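Side-chain contacts in protein CT_858 (Chlamydia trachomatis, PDB 3DOR), which probably acts as a secreted serine-type endopeptidase of the S41 family, cutting internal peptide bonds of proteins: residues 70-75 / 464-469; 315-320 / 399-404. All blocks are in the same frame, centred on the assembly; numbering follows the deposited sequence.

Contact 1. Residues 70-75 / 464-469; sequences NDFHAG and QDFSCA
His73 and Ser467 meet in what is probably the active site of this S41-type serine peptidase, with the serine at the N-cap position of helix 468-478, though its side chain makes no capping bond. The imidazole presents its CE1-NE2 edge to the serine methylene, NE2 lying 3.4 Å from Ser467 CB, close to the ring plane. No hydrogen bond joins the pair: Ser467 OG is 4.1 Å from His73 NE2 and instead makes a weak bond to Phe466 O. A chi1 of 52° turns OG back over the serine's own main chain, where that bond is reached. Beside this pair runs a T-shaped stack, in which the edge of Phe466 points at a face of Phe72, with centroids 5.3 Å apart and planes at 71°. Ala141 and Ala145 of helix 140-150 touch the Phe72 side chain. Asp71 shapes the histidine loop through an Asx turn, its OD1 accepting from His73 N at 2.7 Å from the anti side of the carboxylate, somewhat out of plane, while OD2 bonds to Tyr22 and Thr513. The aromatic contact is closest where Phe466 CE2 sits 3.6 Å from Phe72 CG, toward the rim of the ring.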
# COMPACT_ATOMS: atom_id res chain seq x y z
N ASN B 70 22.34 3.66 11.42
CA ASN B 70 22.10 3.80 12.86
C ASN B 70 20.78 4.56 13.06
O ASN B 70 20.72 5.56 13.77
CB ASN B 70 23.28 4.54 13.51
CG ASN B 70 23.35 4.33 15.03
OD1 ASN B 70 24.43 4.45 15.63
ND2 ASN B 70 22.22 4.03 15.64
N ASP B 71 19.72 4.07 12.41
CA ASP B 71 18.39 4.68 12.45
C ASP B 71 17.40 3.59 12.86
O ASP B 71 17.14 2.67 12.09
CB ASP B 71 18.02 5.21 11.06
CG ASP B 71 16.70 5.98 11.03
OD1 ASP B 71 15.79 5.66 11.82
OD2 ASP B 71 16.58 6.90 10.19
N PHE B 72 16.83 3.68 14.06
CA PHE B 72 15.90 2.64 14.48
C PHE B 72 14.72 2.51 13.53
O PHE B 72 14.07 1.47 13.49
CB PHE B 72 15.40 2.88 15.91
CG PHE B 72 16.49 2.85 16.94
CD1 PHE B 72 16.98 4.03 17.49
CD2 PHE B 72 17.06 1.65 17.33
CE1 PHE B 72 18.02 4.02 18.42
CE2 PHE B 72 18.10 1.62 18.26
CZ PHE B 72 18.58 2.81 18.80
N HIS B 73 14.45 3.57 12.77
CA HIS B 73 13.36 3.56 11.79
C HIS B 73 13.80 2.93 10.45
O HIS B 73 12.99 2.32 9.75
CB HIS B 73 12.88 4.99 11.50
CG HIS B 73 11.83 5.50 12.44
ND1 HIS B 73 10.85 4.69 12.98
CD2 HIS B 73 11.52 6.76 12.84
CE1 HIS B 73 9.99 5.43 13.66
NE2 HIS B 73 10.38 6.69 13.59
N ALA B 74 15.07 3.09 10.08
CA ALA B 74 15.56 2.56 8.81
C ALA B 74 15.97 1.08 8.83
O ALA B 74 16.81 0.68 9.63
CB ALA B 74 16.72 3.42 8.30
N GLY B 75 15.37 0.29 7.95
CA GLY B 75 15.69 -1.13 7.92
C GLY B 75 15.06 -1.90 6.76
O GLY B 75 14.09 -1.45 6.15
N GLN B 464 13.91 1.94 25.31
CA GLN B 464 13.11 1.25 24.32
C GLN B 464 11.83 2.01 23.98
O GLN B 464 10.77 1.41 23.77
CB GLN B 464 12.81 -0.19 24.76
CG GLN B 464 14.05 -1.09 24.75
CD GLN B 464 13.72 -2.57 24.89
OE1 GLN B 464 12.95 -2.98 25.77
NE2 GLN B 464 14.30 -3.38 24.02
N ASP B 465 11.94 3.34 23.94
CA ASP B 465 10.86 4.24 23.56
C ASP B 465 11.27 4.85 22.23
O ASP B 465 12.33 5.47 22.14
CB ASP B 465 10.69 5.36 24.59
CG ASP B 465 9.91 4.91 25.79
OD1 ASP B 465 9.07 4.00 25.62
OD2 ASP B 465 10.12 5.47 26.88
N PHE B 466 10.44 4.68 21.21
CA PHE B 466 10.75 5.18 19.86
C PHE B 466 9.67 6.10 19.27
O PHE B 466 8.50 6.01 19.65
CB PHE B 466 10.97 4.01 18.90
CG PHE B 466 11.89 2.93 19.44
CD1 PHE B 466 11.43 2.00 20.36
CD2 PHE B 466 13.22 2.85 19.00
CE1 PHE B 466 12.28 1.00 20.85
CE2 PHE B 466 14.08 1.85 19.49
CZ PHE B 466 13.60 0.92 20.42
N SER B 467 10.07 6.94 18.33
CA SER B 467 9.20 7.90 17.63
C SER B 467 8.18 8.61 18.52
O SER B 467 8.55 9.48 19.31
CB SER B 467 8.51 7.24 16.43
OG SER B 467 7.84 6.04 16.78
N CYS B 468 6.89 8.28 18.39
CA CYS B 468 5.91 8.95 19.24
C CYS B 468 6.26 8.79 20.72
O CYS B 468 5.94 9.67 21.51
CB CYS B 468 4.50 8.44 18.96
SG CYS B 468 3.85 8.99 17.35
N ALA B 469 6.91 7.68 21.08
CA ALA B 469 7.32 7.44 22.48
C ALA B 469 8.56 8.29 22.82
O ALA B 469 8.96 8.39 23.99
CB ALA B 469 7.59 5.96 22.72

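Contact 2. Residues 315-320 / 399-404; sequences PPWEEF and GDNMEG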
# COMPACT_ATOMS: atom_id res chain seq x y z
N PRO B 315 -13.26 3.44 19.70
CA PRO B 315 -11.81 3.65 19.60
C PRO B 315 -11.15 3.83 20.97
O PRO B 315 -11.73 4.42 21.89
CB PRO B 315 -11.70 4.89 18.72
CG PRO B 315 -12.94 5.66 19.08
CD PRO B 315 -13.99 4.58 19.12
N PRO B 316 -9.91 3.34 21.12
CA PRO B 316 -9.18 3.45 22.39
C PRO B 316 -9.08 4.83 23.02
O PRO B 316 -8.95 4.93 24.24
CB PRO B 316 -7.82 2.81 22.08
CG PRO B 316 -7.73 2.84 20.58
CD PRO B 316 -9.12 2.60 20.12
N TRP B 317 -9.14 5.90 22.23
CA TRP B 317 -9.06 7.22 22.84
C TRP B 317 -10.30 7.54 23.68
O TRP B 317 -10.24 8.39 24.58
CB TRP B 317 -8.81 8.29 21.78
CG TRP B 317 -9.76 8.27 20.64
CD1 TRP B 317 -11.00 8.85 20.59
CD2 TRP B 317 -9.53 7.70 19.35
NE1 TRP B 317 -11.55 8.69 19.34
CE2 TRP B 317 -10.68 7.98 18.56
CE3 TRP B 317 -8.47 6.98 18.78
CZ2 TRP B 317 -10.79 7.56 17.22
CZ3 TRP B 317 -8.58 6.55 17.45
CH2 TRP B 317 -9.74 6.85 16.69
N GLU B 318 -11.41 6.87 23.41
CA GLU B 318 -12.62 7.10 24.22
C GLU B 318 -12.44 6.47 25.60
O GLU B 318 -12.86 7.04 26.61
CB GLU B 318 -13.86 6.53 23.52
CG GLU B 318 -14.49 7.55 22.58
CD GLU B 318 -15.55 6.96 21.67
OE1 GLU B 318 -16.35 6.12 22.14
OE2 GLU B 318 -15.59 7.35 20.49
N GLU B 319 -11.81 5.31 25.65
CA GLU B 319 -11.57 4.67 26.93
C GLU B 319 -10.54 5.50 27.71
O GLU B 319 -10.67 5.69 28.92
CB GLU B 319 -11.05 3.24 26.77
CG GLU B 319 -10.77 2.59 28.13
CD GLU B 319 -10.07 1.26 28.02
OE1 GLU B 319 -10.54 0.41 27.23
OE2 GLU B 319 -9.06 1.04 28.73
N PHE B 320 -9.52 5.98 27.00
CA PHE B 320 -8.47 6.79 27.61
C PHE B 320 -9.13 8.00 28.26
O PHE B 320 -8.82 8.36 29.40
CB PHE B 320 -7.47 7.24 26.53
CG PHE B 320 -6.25 7.95 27.08
CD1 PHE B 320 -5.09 7.24 27.37
CD2 PHE B 320 -6.25 9.32 27.27
CE1 PHE B 320 -3.95 7.89 27.84
CE2 PHE B 320 -5.11 9.98 27.74
CZ PHE B 320 -3.96 9.26 28.03
N GLY B 399 -14.06 15.43 10.08
CA GLY B 399 -14.63 14.48 11.02
C GLY B 399 -14.61 15.17 12.37
O GLY B 399 -13.93 16.20 12.51
N ASP B 400 -15.33 14.65 13.36
CA ASP B 400 -15.35 15.28 14.67
C ASP B 400 -13.98 15.25 15.34
O ASP B 400 -13.68 16.09 16.19
CB ASP B 400 -16.40 14.63 15.58
CG ASP B 400 -17.84 14.90 15.12
OD1 ASP B 400 -18.07 15.93 14.43
OD2 ASP B 400 -18.73 14.10 15.46
N ASN B 401 -13.16 14.27 14.98
CA ASN B 401 -11.82 14.18 15.54
C ASN B 401 -10.94 13.37 14.62
O ASN B 401 -11.42 12.55 13.84
CB ASN B 401 -11.84 13.52 16.92
CG ASN B 401 -12.27 12.06 16.87
OD1 ASN B 401 -13.36 11.71 17.31
ND2 ASN B 401 -11.40 11.21 16.32
N MET B 402 -9.64 13.62 14.70
CA MET B 402 -8.67 12.90 13.88
C MET B 402 -7.89 11.98 14.80
O MET B 402 -6.96 12.40 15.50
CB MET B 402 -7.75 13.90 13.17
CG MET B 402 -8.47 14.69 12.08
SD MET B 402 -7.55 16.13 11.53
CE MET B 402 -6.37 15.34 10.37
N GLU B 403 -8.30 10.71 14.80
CA GLU B 403 -7.71 9.68 15.64
C GLU B 403 -7.69 10.11 17.10
O GLU B 403 -6.72 9.88 17.83
CB GLU B 403 -6.30 9.33 15.15
CG GLU B 403 -6.34 8.64 13.78
CD GLU B 403 -4.99 8.13 13.33
OE1 GLU B 403 -4.38 7.30 14.05
OE2 GLU B 403 -4.54 8.55 12.24
N GLY B 404 -8.79 10.74 17.51
CA GLY B 404 -8.93 11.20 18.87
C GLY B 404 -8.76 12.69 19.04
O GLY B 404 -9.35 13.28 19.95
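With chi1 at 52°, the indole of Trp317 is swung in over its own main chain, and chi2 of 84° turns it broadside, so that one face lies flat against the backbone of Glu403 and Gly404. Gly404, with no side chain, brings its CA directly onto that face, 3.4 Å from the centroid of the five-membered ring and only 4° off the normal, a CH-pi contact; Gly404 N is 3.5 Å from Trp317 CE2. The six-membered ring slides under the preceding peptide, with Trp317 CE3 3.5 Å from Glu403 O. Pro315 CB lies over the opposite indole face, toward the rim. The amide of Asn401 comes obliquely to the indole, its plane steeply inclined to the ring. Glu403 starts its side chain away from the indole; its OE1 is bonded to Ser345 OG and Trp303 NE1, and Trp303 also packs edge-to-face with Trp317. The contact thus presses the first turn of helix 316-330 onto the tight turn of the small hairpin formed by strands 401-402 and 405-406, with Tyr348 and Leu347 of helix 346-354 alongside.

How the contacts relate
Contact 1 lies about 4 Å from the centre of the chain and contact 2 about 22 Å out; their centres are 25 Å apart, their nearest atoms about 9 Å, and they do not touch. Along the chain the order is 70-75, 315-320, 399-404, 464-469, so contact 2 forms within the chain that separates the halves of contact 1, almost 400 residues apart. Each uses the start of a helix linking parallel strands of the mixed seven-stranded sheet: 316-330 between 290-297 and 333-337, 468-478 between 457-461 and 483-486. Contact 1 adds the loop leading into strand 75-78 of the five-stranded antiparallel sheet, contact 2 the small hairpin 401-406.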